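Local coordinates for protein farnesyl pyrophosphate synthetase (Staphylococcus aureus, PDB 5H9D) that probably catalyses, as the prenyl-transferring subunit of heptaprenyl diphosphate synthase, the magnesium-dependent elongation of allylic diphosphates into a longer polyprenyl chain, at residues A[68-73]-A[119-124]; A[8-13]-A[44-49]; A[246-251]-A[265-270]; A[152-157]-A[251-256]. All blocks are in the same frame, centred on the assembly; numbering follows the deposited sequence.

The four contacts form two pairs at opposite sides of the chain's centre. Contacts 1 and 2 have centres about 12 Å apart and touch where Ala68 CB packs on Val13 CG2 and on Ile49 CD1, both at 3.7 Å. Contacts 3 and 4, with centres about 10 Å apart, share Lys251 and meet through Cys267 SG and Ile252 CD1, 3.6 Å apart. The centres of contacts 1 and 3 lie about 44 Å from each other. None of the contacts contains either of the family's aspartate-rich, magnesium-binding motifs, but helix 62-85, which supplies 68-73 of contact 1, carries most of the first at its C-terminal end.

Contact 1 (A[68-73]-A[119-124]); sequences AVALEL and EHLMAV
His120 sets its imidazole against Val69 and Leu73 of helix 62-85, with its CB on Ala70. Leu73 CD1 lies 4.2 Å above one face of the ring, offset toward its rim. Val69 approaches obliquely from the other end of the segment, its CG1 lying 3.4 Å from His120 ND1. This branch is turned toward the ring because it stands anti to the valine nitrogen (chi1 164°). Between the two, the small Ala70 lets the backbones come close, with the CA atoms of Ala70 and His120 only 5.3 Å apart. Its methyl rests on His120 CB at 3.8 Å and, at the same distance, on Leu121 CG.

The second shell holds these groups in place. Gln66, a turn before Ala70 on the same helix, makes a weak hydrogen bond through OE1 to His120 ND1, which may help to set the rotation of the ring. Arg16 and Leu17 of helix 6-20 pack on Val69 and Leu73, respectively. Leu121 packs on Ile74 and on His130 and Ile133 of helix 127-150, and it also meets Tyr82 of the partner subunit, so the contact borders the heterodimer interface. No hydrogen bond joins the two segments. The C-terminal end of helix 103-121 is therefore docked here by van der Waals packing, with the one polar group that takes part, the imidazole, served from outside the pair.

Contact 2 (A[8-13]-A[44-49]); sequences NEIKKV and RPAFVI
Ile49 fits its two branches against Glu9 and Val13, where helix 6-20 crosses helix 43-51 in the all-alpha fold of the polyprenyl synthetases. The local axes come within 10.1 Å and are inclined at 115°, so each helix offers a patch one turn long: residues 9, 10 and 13 on one side, 45, 46 and 49 on the other. Val13 and Ile49 are the projections, while the short side chain of Ala46 leaves a shallow place for the end of Ile10; CD1 of the isoleucine rests 4.0 Å from Ala46 CB. Beside it, CB of Pro45 is met by Val13, the two side chains crossing at about a right angle with Val13 CG1 4.0 Å from Pro45 CB. Ile49 covers the other flank, its CG2 lying against the aliphatic part of Glu9, 4.0 Å from Glu9 CG.

With the glutamate chain bent at chi2 (-51°), CB and CG lie on Ile49 while OE2 hydrogen-bonds to Tyr65 OH and Thr60 OG1. One oxygen of the buried glutamate thus finds its partners outside the two segments. Helix 62-85 closes the side of Val13 and Pro45 with Tyr65, Ala68 and Glu72, and Phe47 points instead to helix 302-315. Val13 splits its two methyls between partners: with CG1 on the proline, CG2 meets Ile49 tip to tip, 3.5 Å from Ile49 CD1.

Contact 3 (A[246-251]-A[265-270]); sequences PDFKLK and EECIQI
Phe248 and Cys267, whose CA atoms are 7.8 Å apart, mark the nearest backbone approach of two roughly antiparallel helical segments, with axes 11.4 Å apart at closest and 144° between their directions. The phenyl ring projects across the gap, its CG anti to the backbone N (chi1 -172°). Cys267 SG lies 4.8 Å from the ring centroid and 51° off the ring normal, an oblique sulfur-aromatic contact, while the CA of the same cysteine sits at the ring edge, in its plane. Three residues on from Cys267, Ile270 slides past the phenylalanine in the opposite direction and brings CG2 to 4.1 Å from Phe248 CD1.

Helices 246-253 and 261-272 follow one another in the chain and form an alpha-alpha hairpin. Ile238, Glu241 and Met242 of helix 236-243 also pack on Phe248. Cys267 SG also meets the stem of Lys251, with CG of the lysine 3.8 Å away, so the sulfur touches both the ring and the aliphatic chain. Lys251 runs extended as far as CE and then bends at chi4, crossing Glu266 at about a right angle. Its NZ forms a long, weak salt bridge with Glu266 OE1 at 3.3 Å, and a stronger one with Glu263 OE1, also on helix 261-272.

Contact 4 (A[152-157]-A[251-256]); sequences FNSQQT and KIEQLR
Phe152 turns its ring onto the backbone of Arg256. The CA of the arginine stands over one face, offset toward the CD1-CE1 side, 3.6 Å from the ring centroid and 19° off the normal, a CH-pi contact made by main chain and not by the guanidinium group, which leads away to a salt bridge with Asp258. CE1 of the same ring reaches Leu255 CG at 4.2 Å. Phe264 of helix 261-272 packs on both Phe152 and Leu255, and the backbone of Phe152 is hydrogen-bonded to Gly232.

Asn153 turns away from the contact and shapes the loop: its OD1 accepts the backbone N-H of Gln155 at 2.8 Å, in the carbonyl plane and with an N-H...O angle of 149°. This is an Asx turn, set within a type I beta turn from Asn153 to Gln156, in the connection between helices 127-150 and 158-183. The turn presents Ser154 to the C-terminal end of helix 246-253. Its CB packs on Ile252 CG2 at 3.5 Å, while OG, placed between the backbone N and the carbonyl carbon (chi1 47°), lies beside the backbone of Glu253. Gln155 is bent at chi2, and its side chain crosses that of Glu253 at about a right angle, on the exposed rim. Beyond it, Gln156 faces the following helix, where its OE1 is hydrogen-bonded to Asn160 ND2.

Contact 1 (A[68-73]-A[119-124])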
# COMPACT_ATOMS: atom_id res chain seq x y z
N ALA A 68 9.33 2.50 -11.83
CA ALA A 68 8.07 3.12 -12.24
C ALA A 68 6.93 2.08 -12.18
O ALA A 68 5.86 2.37 -11.63
CB ALA A 68 8.23 3.71 -13.66
N VAL A 69 7.17 0.88 -12.74
CA VAL A 69 6.22 -0.22 -12.73
C VAL A 69 5.91 -0.61 -11.27
O VAL A 69 4.77 -0.83 -10.89
CB VAL A 69 6.79 -1.45 -13.53
CG1 VAL A 69 6.02 -2.68 -13.20
CG2 VAL A 69 6.67 -1.20 -15.03
N ALA A 70 6.94 -0.68 -10.43
CA ALA A 70 6.75 -1.01 -9.02
C ALA A 70 5.89 0.02 -8.31
O ALA A 70 4.99 -0.35 -7.56
CB ALA A 70 8.10 -1.14 -8.29
N LEU A 71 6.17 1.30 -8.51
CA LEU A 71 5.39 2.34 -7.85
C LEU A 71 3.90 2.30 -8.19
O LEU A 71 3.04 2.48 -7.31
CB LEU A 71 5.94 3.73 -8.19
CG LEU A 71 7.02 4.36 -7.33
CD1 LEU A 71 6.35 4.86 -6.06
CD2 LEU A 71 8.16 3.37 -7.04
N GLU A 72 3.57 2.07 -9.47
CA GLU A 72 2.17 2.04 -9.87
C GLU A 72 1.49 0.80 -9.31
O GLU A 72 0.31 0.83 -9.01
CB GLU A 72 2.06 2.10 -11.39
CG GLU A 72 0.69 2.46 -11.94
CD GLU A 72 0.15 3.80 -11.45
OE1 GLU A 72 0.94 4.56 -10.85
OE2 GLU A 72 -1.05 4.10 -11.65
N LEU A 73 2.22 -0.30 -9.16
CA LEU A 73 1.63 -1.53 -8.62
C LEU A 73 1.32 -1.38 -7.12
O LEU A 73 0.30 -1.88 -6.66
CB LEU A 73 2.56 -2.72 -8.88
CG LEU A 73 2.83 -3.23 -10.31
CD1 LEU A 73 3.96 -4.25 -10.36
CD2 LEU A 73 1.58 -3.85 -10.87
N GLU A 119 8.77 -7.55 -6.04
CA GLU A 119 9.58 -8.25 -7.02
C GLU A 119 10.27 -7.21 -7.88
O GLU A 119 11.46 -7.32 -8.16
CB GLU A 119 8.73 -9.10 -7.95
CG GLU A 119 8.35 -10.47 -7.50
CD GLU A 119 7.72 -11.26 -8.66
OE1 GLU A 119 7.12 -12.34 -8.41
OE2 GLU A 119 7.84 -10.78 -9.83
N HIS A 120 9.50 -6.21 -8.31
CA HIS A 120 10.04 -5.19 -9.19
C HIS A 120 11.03 -4.19 -8.57
O HIS A 120 11.83 -3.59 -9.29
CB HIS A 120 8.89 -4.47 -9.90
CG HIS A 120 8.25 -5.29 -10.97
ND1 HIS A 120 8.38 -5.01 -12.32
CD2 HIS A 120 7.50 -6.42 -10.90
CE1 HIS A 120 7.74 -5.92 -13.03
NE2 HIS A 120 7.20 -6.79 -12.19
N LEU A 121 10.99 -4.03 -7.26
CA LEU A 121 11.92 -3.11 -6.61
C LEU A 121 13.30 -3.75 -6.46
O LEU A 121 14.27 -3.05 -6.19
CB LEU A 121 11.41 -2.72 -5.23
CG LEU A 121 10.33 -1.65 -5.24
CD1 LEU A 121 9.70 -1.50 -3.85
CD2 LEU A 121 10.96 -0.37 -5.70
N MET A 122 13.38 -5.08 -6.63
CA MET A 122 14.66 -5.79 -6.50
C MET A 122 15.54 -5.51 -7.71
O MET A 122 16.57 -6.17 -7.90
CB MET A 122 14.46 -7.31 -6.37
CG MET A 122 14.44 -8.07 -7.70
CE MET A 122 15.91 -10.34 -7.04
N ALA A 123 15.12 -4.55 -8.53
CA ALA A 123 15.86 -4.14 -9.71
C ALA A 123 16.73 -2.97 -9.26
O ALA A 123 17.67 -2.55 -9.94
CB ALA A 123 14.91 -3.71 -10.82
N VAL A 124 16.40 -2.42 -8.10
CA VAL A 124 17.20 -1.35 -7.54
C VAL A 124 18.25 -2.16 -6.79
O VAL A 124 17.94 -3.24 -6.29
CB VAL A 124 16.37 -0.50 -6.55
CG1 VAL A 124 17.25 0.59 -5.95
CG2 VAL A 124 15.17 0.10 -7.26

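Contact 2 (A[8-13]-A[44-49])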
# COMPACT_ATOMS: atom_id res chain seq x y z
N ASN A 8 4.90 8.87 -24.68
CA ASN A 8 5.61 7.70 -25.12
C ASN A 8 6.19 6.99 -23.91
O ASN A 8 6.18 5.76 -23.85
CB ASN A 8 6.72 8.11 -26.11
CG ASN A 8 7.62 6.94 -26.52
OD1 ASN A 8 7.16 5.96 -27.12
ND2 ASN A 8 8.91 7.04 -26.19
N GLU A 9 6.70 7.74 -22.94
CA GLU A 9 7.30 7.09 -21.77
C GLU A 9 6.29 6.35 -20.95
O GLU A 9 6.57 5.25 -20.48
CB GLU A 9 8.03 8.09 -20.88
CG GLU A 9 9.32 8.66 -21.46
CD GLU A 9 10.28 7.60 -21.96
OE1 GLU A 9 10.30 7.37 -23.19
OE2 GLU A 9 11.00 7.01 -21.14
N ILE A 10 5.11 6.94 -20.76
CA ILE A 10 4.02 6.32 -19.99
C ILE A 10 3.55 5.01 -20.63
O ILE A 10 3.19 4.08 -19.92
CB ILE A 10 2.80 7.28 -19.86
CG1 ILE A 10 3.23 8.59 -19.22
CG2 ILE A 10 1.71 6.63 -19.02
CD1 ILE A 10 3.80 8.44 -17.84
N LYS A 11 3.54 4.93 -21.95
CA LYS A 11 3.10 3.70 -22.62
C LYS A 11 4.09 2.56 -22.36
O LYS A 11 3.70 1.41 -22.19
CB LYS A 11 2.97 3.91 -24.14
CG LYS A 11 1.93 4.92 -24.55
CD LYS A 11 1.54 4.79 -26.02
CE LYS A 11 0.61 5.93 -26.44
NZ LYS A 11 1.28 7.29 -26.51
N LYS A 12 5.38 2.88 -22.32
CA LYS A 12 6.36 1.86 -22.07
C LYS A 12 6.17 1.35 -20.65
O LYS A 12 6.33 0.16 -20.39
CB LYS A 12 7.76 2.43 -22.30
CG LYS A 12 7.86 3.13 -23.63
CD LYS A 12 9.12 2.80 -24.37
CE LYS A 12 10.29 3.56 -23.85
NZ LYS A 12 11.44 3.42 -24.79
N VAL A 13 5.80 2.23 -19.73
CA VAL A 13 5.58 1.74 -18.38
C VAL A 13 4.26 0.98 -18.29
O VAL A 13 4.13 0.02 -17.54
CB VAL A 13 5.61 2.90 -17.34
CG1 VAL A 13 5.10 2.40 -16.00
CG2 VAL A 13 7.04 3.41 -17.17
N ARG A 44 2.63 8.84 -10.45
CA ARG A 44 3.82 8.27 -9.79
C ARG A 44 4.84 7.78 -10.82
O ARG A 44 6.01 8.16 -10.77
CB ARG A 44 3.41 7.13 -8.84
CG ARG A 44 3.30 7.53 -7.36
CD ARG A 44 2.09 6.95 -6.63
NE ARG A 44 0.85 7.52 -7.15
CZ ARG A 44 -0.06 8.15 -6.42
NH1 ARG A 44 0.11 8.30 -5.11
NH2 ARG A 44 -1.15 8.62 -6.99
N PRO A 45 4.43 6.92 -11.77
CA PRO A 45 5.40 6.47 -12.77
C PRO A 45 5.99 7.67 -13.50
O PRO A 45 7.18 7.68 -13.83
CB PRO A 45 4.55 5.61 -13.71
CG PRO A 45 3.59 5.00 -12.75
CD PRO A 45 3.19 6.13 -11.87
N ALA A 46 5.16 8.69 -13.73
CA ALA A 46 5.57 9.89 -14.44
C ALA A 46 6.68 10.60 -13.70
O ALA A 46 7.72 10.91 -14.28
CB ALA A 46 4.38 10.84 -14.69
N PHE A 47 6.48 10.86 -12.42
CA PHE A 47 7.52 11.52 -11.66
C PHE A 47 8.81 10.72 -11.58
O PHE A 47 9.88 11.29 -11.47
CB PHE A 47 7.01 11.88 -10.27
CG PHE A 47 6.23 13.14 -10.24
CD1 PHE A 47 6.79 14.33 -10.69
CD2 PHE A 47 4.92 13.15 -9.82
CE1 PHE A 47 6.07 15.49 -10.72
CE2 PHE A 47 4.18 14.31 -9.85
CZ PHE A 47 4.74 15.48 -10.30
N VAL A 48 8.72 9.39 -11.64
CA VAL A 48 9.91 8.56 -11.57
C VAL A 48 10.74 8.74 -12.85
O VAL A 48 11.95 9.01 -12.78
CB VAL A 48 9.56 7.07 -11.37
CG1 VAL A 48 10.82 6.24 -11.31
CG2 VAL A 48 8.77 6.88 -10.11
N ILE A 49 10.10 8.59 -14.02
CA ILE A 49 10.79 8.78 -15.29
C ILE A 49 11.45 10.19 -15.24
O ILE A 49 12.67 10.29 -15.23
CB ILE A 49 9.79 8.66 -16.53
CG1 ILE A 49 9.70 7.21 -17.03
CG2 ILE A 49 10.25 9.51 -17.71
CD1 ILE A 49 8.75 6.36 -16.26

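Contact 3 (A[246-251]-A[265-270])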
# COMPACT_ATOMS: atom_id res chain seq x y z
N PRO A 246 -17.34 29.79 14.87
CA PRO A 246 -17.75 29.04 16.06
C PRO A 246 -19.11 28.34 16.00
O PRO A 246 -19.39 27.45 16.81
CB PRO A 246 -17.65 30.08 17.18
CG PRO A 246 -17.78 31.39 16.48
CD PRO A 246 -16.98 31.17 15.23
N ASP A 247 -19.97 28.73 15.06
CA ASP A 247 -21.27 28.06 14.93
C ASP A 247 -21.04 26.73 14.20
O ASP A 247 -21.53 25.68 14.62
CB ASP A 247 -22.26 28.88 14.09
CG ASP A 247 -22.54 30.23 14.69
OD1 ASP A 247 -22.52 31.23 13.94
OD2 ASP A 247 -22.78 30.28 15.91
N PHE A 248 -20.30 26.82 13.09
CA PHE A 248 -19.97 25.68 12.27
C PHE A 248 -19.12 24.70 13.09
O PHE A 248 -19.23 23.48 12.93
CB PHE A 248 -19.21 26.15 11.02
CG PHE A 248 -18.98 25.07 10.00
CD1 PHE A 248 -20.03 24.60 9.21
CD2 PHE A 248 -17.72 24.51 9.82
CE1 PHE A 248 -19.83 23.60 8.27
CE2 PHE A 248 -17.51 23.51 8.88
CZ PHE A 248 -18.56 23.06 8.10
N LYS A 249 -18.28 25.23 13.98
CA LYS A 249 -17.46 24.36 14.80
C LYS A 249 -18.33 23.46 15.68
O LYS A 249 -18.07 22.26 15.83
CB LYS A 249 -16.50 25.19 15.66
CG LYS A 249 -15.55 24.32 16.47
CD LYS A 249 -14.50 25.14 17.19
CE LYS A 249 -13.65 24.24 18.07
NZ LYS A 249 -12.64 25.02 18.85
N LEU A 250 -19.36 24.03 16.28
CA LEU A 250 -20.25 23.24 17.13
C LEU A 250 -21.10 22.37 16.21
O LEU A 250 -21.52 21.27 16.58
CB LEU A 250 -21.12 24.18 17.96
CG LEU A 250 -20.28 25.24 18.72
CD1 LEU A 250 -21.08 26.53 18.94
CD2 LEU A 250 -19.79 24.61 20.03
N LYS A 251 -21.32 22.85 15.00
CA LYS A 251 -22.11 22.11 14.04
C LYS A 251 -21.36 20.87 13.58
O LYS A 251 -21.96 19.89 13.13
CB LYS A 251 -22.46 23.01 12.85
CG LYS A 251 -23.43 22.37 11.88
CD LYS A 251 -24.07 23.44 11.00
CE LYS A 251 -24.90 22.81 9.87
NZ LYS A 251 -25.98 21.95 10.42
N GLU A 265 -25.72 17.73 4.37
CA GLU A 265 -25.96 18.62 3.25
C GLU A 265 -25.72 20.06 3.70
O GLU A 265 -25.02 20.82 3.04
CB GLU A 265 -27.40 18.47 2.76
CG GLU A 265 -27.65 17.32 1.78
CD GLU A 265 -27.66 17.79 0.32
OE1 GLU A 265 -28.02 16.98 -0.56
OE2 GLU A 265 -27.31 18.97 0.07
N GLU A 266 -26.30 20.41 4.85
CA GLU A 266 -26.16 21.76 5.39
C GLU A 266 -24.69 22.14 5.52
O GLU A 266 -24.29 23.24 5.12
CB GLU A 266 -26.87 21.87 6.75
CG GLU A 266 -28.01 22.89 6.75
CD GLU A 266 -28.06 23.73 8.03
OE1 GLU A 266 -27.02 24.32 8.39
OE2 GLU A 266 -29.14 23.80 8.66
N CYS A 267 -23.89 21.23 6.08
CA CYS A 267 -22.46 21.45 6.27
C CYS A 267 -21.70 21.58 4.96
O CYS A 267 -20.98 22.55 4.77
CB CYS A 267 -21.84 20.31 7.09
SG CYS A 267 -21.99 20.54 8.86
N ILE A 268 -21.84 20.60 4.07
CA ILE A 268 -21.14 20.69 2.81
C ILE A 268 -21.63 21.88 1.98
O ILE A 268 -20.91 22.39 1.12
CB ILE A 268 -21.24 19.34 2.00
CG1 ILE A 268 -21.67 19.61 0.56
CG2 ILE A 268 -22.15 18.36 2.71
CD1 ILE A 268 -21.65 18.35 -0.31
N GLN A 269 -22.84 22.36 2.27
CA GLN A 269 -23.39 23.51 1.55
C GLN A 269 -22.84 24.82 2.08
O GLN A 269 -22.85 25.81 1.38
CB GLN A 269 -24.92 23.54 1.67
CG GLN A 269 -25.64 23.70 0.34
CD GLN A 269 -25.40 22.52 -0.59
OE1 GLN A 269 -25.78 21.38 -0.29
NE2 GLN A 269 -24.76 22.78 -1.73
N ILE A 270 -22.38 24.81 3.32
CA ILE A 270 -21.82 26.00 3.95
C ILE A 270 -20.38 26.21 3.50
O ILE A 270 -19.94 27.34 3.30
CB ILE A 270 -21.86 25.91 5.50
CG1 ILE A 270 -23.31 25.91 6.00
CG2 ILE A 270 -21.10 27.07 6.11
CD1 ILE A 270 -24.10 27.18 5.64

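Contact 4 (A[152-157]-A[251-256])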
# COMPACT_ATOMS: atom_id res chain seq x y z
N PHE A 152 -14.50 11.53 12.08
CA PHE A 152 -15.46 12.34 12.84
C PHE A 152 -14.97 13.05 14.08
O PHE A 152 -15.76 13.45 14.94
CB PHE A 152 -16.70 11.53 13.18
CG PHE A 152 -17.62 11.35 12.01
CD1 PHE A 152 -18.33 12.44 11.50
CD2 PHE A 152 -17.74 10.10 11.38
CE1 PHE A 152 -19.13 12.30 10.39
CE2 PHE A 152 -18.54 9.95 10.26
CZ PHE A 152 -19.25 11.05 9.76
N ASN A 153 -13.65 13.21 14.17
CA ASN A 153 -13.03 13.90 15.30
C ASN A 153 -12.94 15.37 14.99
O ASN A 153 -12.03 15.81 14.29
CB ASN A 153 -11.62 13.39 15.53
CG ASN A 153 -11.02 13.94 16.80
OD1 ASN A 153 -11.16 15.13 17.09
ND2 ASN A 153 -10.34 13.08 17.56
N SER A 154 -13.87 16.15 15.52
CA SER A 154 -13.91 17.59 15.28
C SER A 154 -12.93 18.39 16.11
O SER A 154 -12.97 19.62 16.09
CB SER A 154 -15.32 18.10 15.53
OG SER A 154 -15.81 17.59 16.75
N GLN A 155 -12.06 17.72 16.85
CA GLN A 155 -11.11 18.43 17.70
C GLN A 155 -9.67 18.38 17.17
O GLN A 155 -8.74 18.91 17.78
CB GLN A 155 -11.19 17.85 19.12
CG GLN A 155 -12.63 17.60 19.60
CD GLN A 155 -13.47 18.88 19.68
OE1 GLN A 155 -14.60 18.92 19.17
NE2 GLN A 155 -12.93 19.92 20.32
N GLN A 156 -9.49 17.76 16.02
CA GLN A 156 -8.18 17.63 15.46
C GLN A 156 -7.64 18.98 14.95
O GLN A 156 -8.40 19.88 14.59
CB GLN A 156 -8.22 16.58 14.37
CG GLN A 156 -8.74 17.09 13.07
CD GLN A 156 -7.84 16.69 11.93
OE1 GLN A 156 -6.68 16.29 12.14
NE2 GLN A 156 -8.36 16.79 10.70
N THR A 157 -6.32 19.09 14.91
CA THR A 157 -5.66 20.32 14.47
C THR A 157 -5.11 20.32 13.01
O THR A 157 -4.88 19.26 12.39
CB THR A 157 -4.52 20.65 15.47
OG1 THR A 157 -4.30 22.06 15.49
CG2 THR A 157 -3.24 19.92 15.08
N LYS A 251 -21.32 22.85 15.00
CA LYS A 251 -22.11 22.11 14.04
C LYS A 251 -21.36 20.87 13.58
O LYS A 251 -21.96 19.89 13.13
CB LYS A 251 -22.46 23.01 12.85
CG LYS A 251 -23.43 22.37 11.88
CD LYS A 251 -24.07 23.44 11.00
CE LYS A 251 -24.90 22.81 9.87
NZ LYS A 251 -25.98 21.95 10.42
N ILE A 252 -20.03 20.92 13.73
CA ILE A 252 -19.17 19.80 13.35
C ILE A 252 -18.92 18.89 14.54
O ILE A 252 -18.80 17.68 14.38
CB ILE A 252 -17.83 20.31 12.75
CG1 ILE A 252 -18.09 20.97 11.39
CG2 ILE A 252 -16.83 19.15 12.60
CD1 ILE A 252 -18.70 20.03 10.34
N GLU A 253 -18.86 19.47 15.74
CA GLU A 253 -18.66 18.70 16.95
C GLU A 253 -19.77 17.67 17.14
O GLU A 253 -19.55 16.64 17.75
CB GLU A 253 -18.67 19.59 18.20
CG GLU A 253 -17.45 20.46 18.48
CD GLU A 253 -17.46 21.01 19.91
OE1 GLU A 253 -18.55 21.07 20.52
OE2 GLU A 253 -16.37 21.38 20.42
N GLN A 254 -20.97 17.97 16.66
CA GLN A 254 -22.11 17.07 16.83
C GLN A 254 -22.30 16.13 15.67
O GLN A 254 -23.29 15.39 15.64
CB GLN A 254 -23.42 17.84 17.00
CG GLN A 254 -23.40 19.06 17.89
CD GLN A 254 -23.02 18.75 19.32
OE1 GLN A 254 -23.68 17.96 19.98
NE2 GLN A 254 -21.96 19.38 19.80
N LEU A 255 -21.38 16.14 14.71
CA LEU A 255 -21.55 15.33 13.51
C LEU A 255 -20.93 13.93 13.48
O LEU A 255 -19.76 13.77 13.79
CB LEU A 255 -21.04 16.15 12.30
CG LEU A 255 -21.48 15.78 10.88
CD1 LEU A 255 -22.98 15.97 10.71
CD2 LEU A 255 -20.73 16.64 9.90
N ARG A 256 -21.73 12.94 13.13
CA ARG A 256 -21.28 11.55 13.01
C ARG A 256 -22.13 10.73 12.06
O ARG A 256 -23.23 11.14 11.68
CB ARG A 256 -21.19 10.82 14.37
CG ARG A 256 -22.14 11.29 15.48
CD ARG A 256 -23.57 10.84 15.28
NE ARG A 256 -24.40 11.40 16.34
CZ ARG A 256 -25.73 11.35 16.37
NH1 ARG A 256 -26.41 10.77 15.39
NH2 ARG A 256 -26.37 11.92 17.38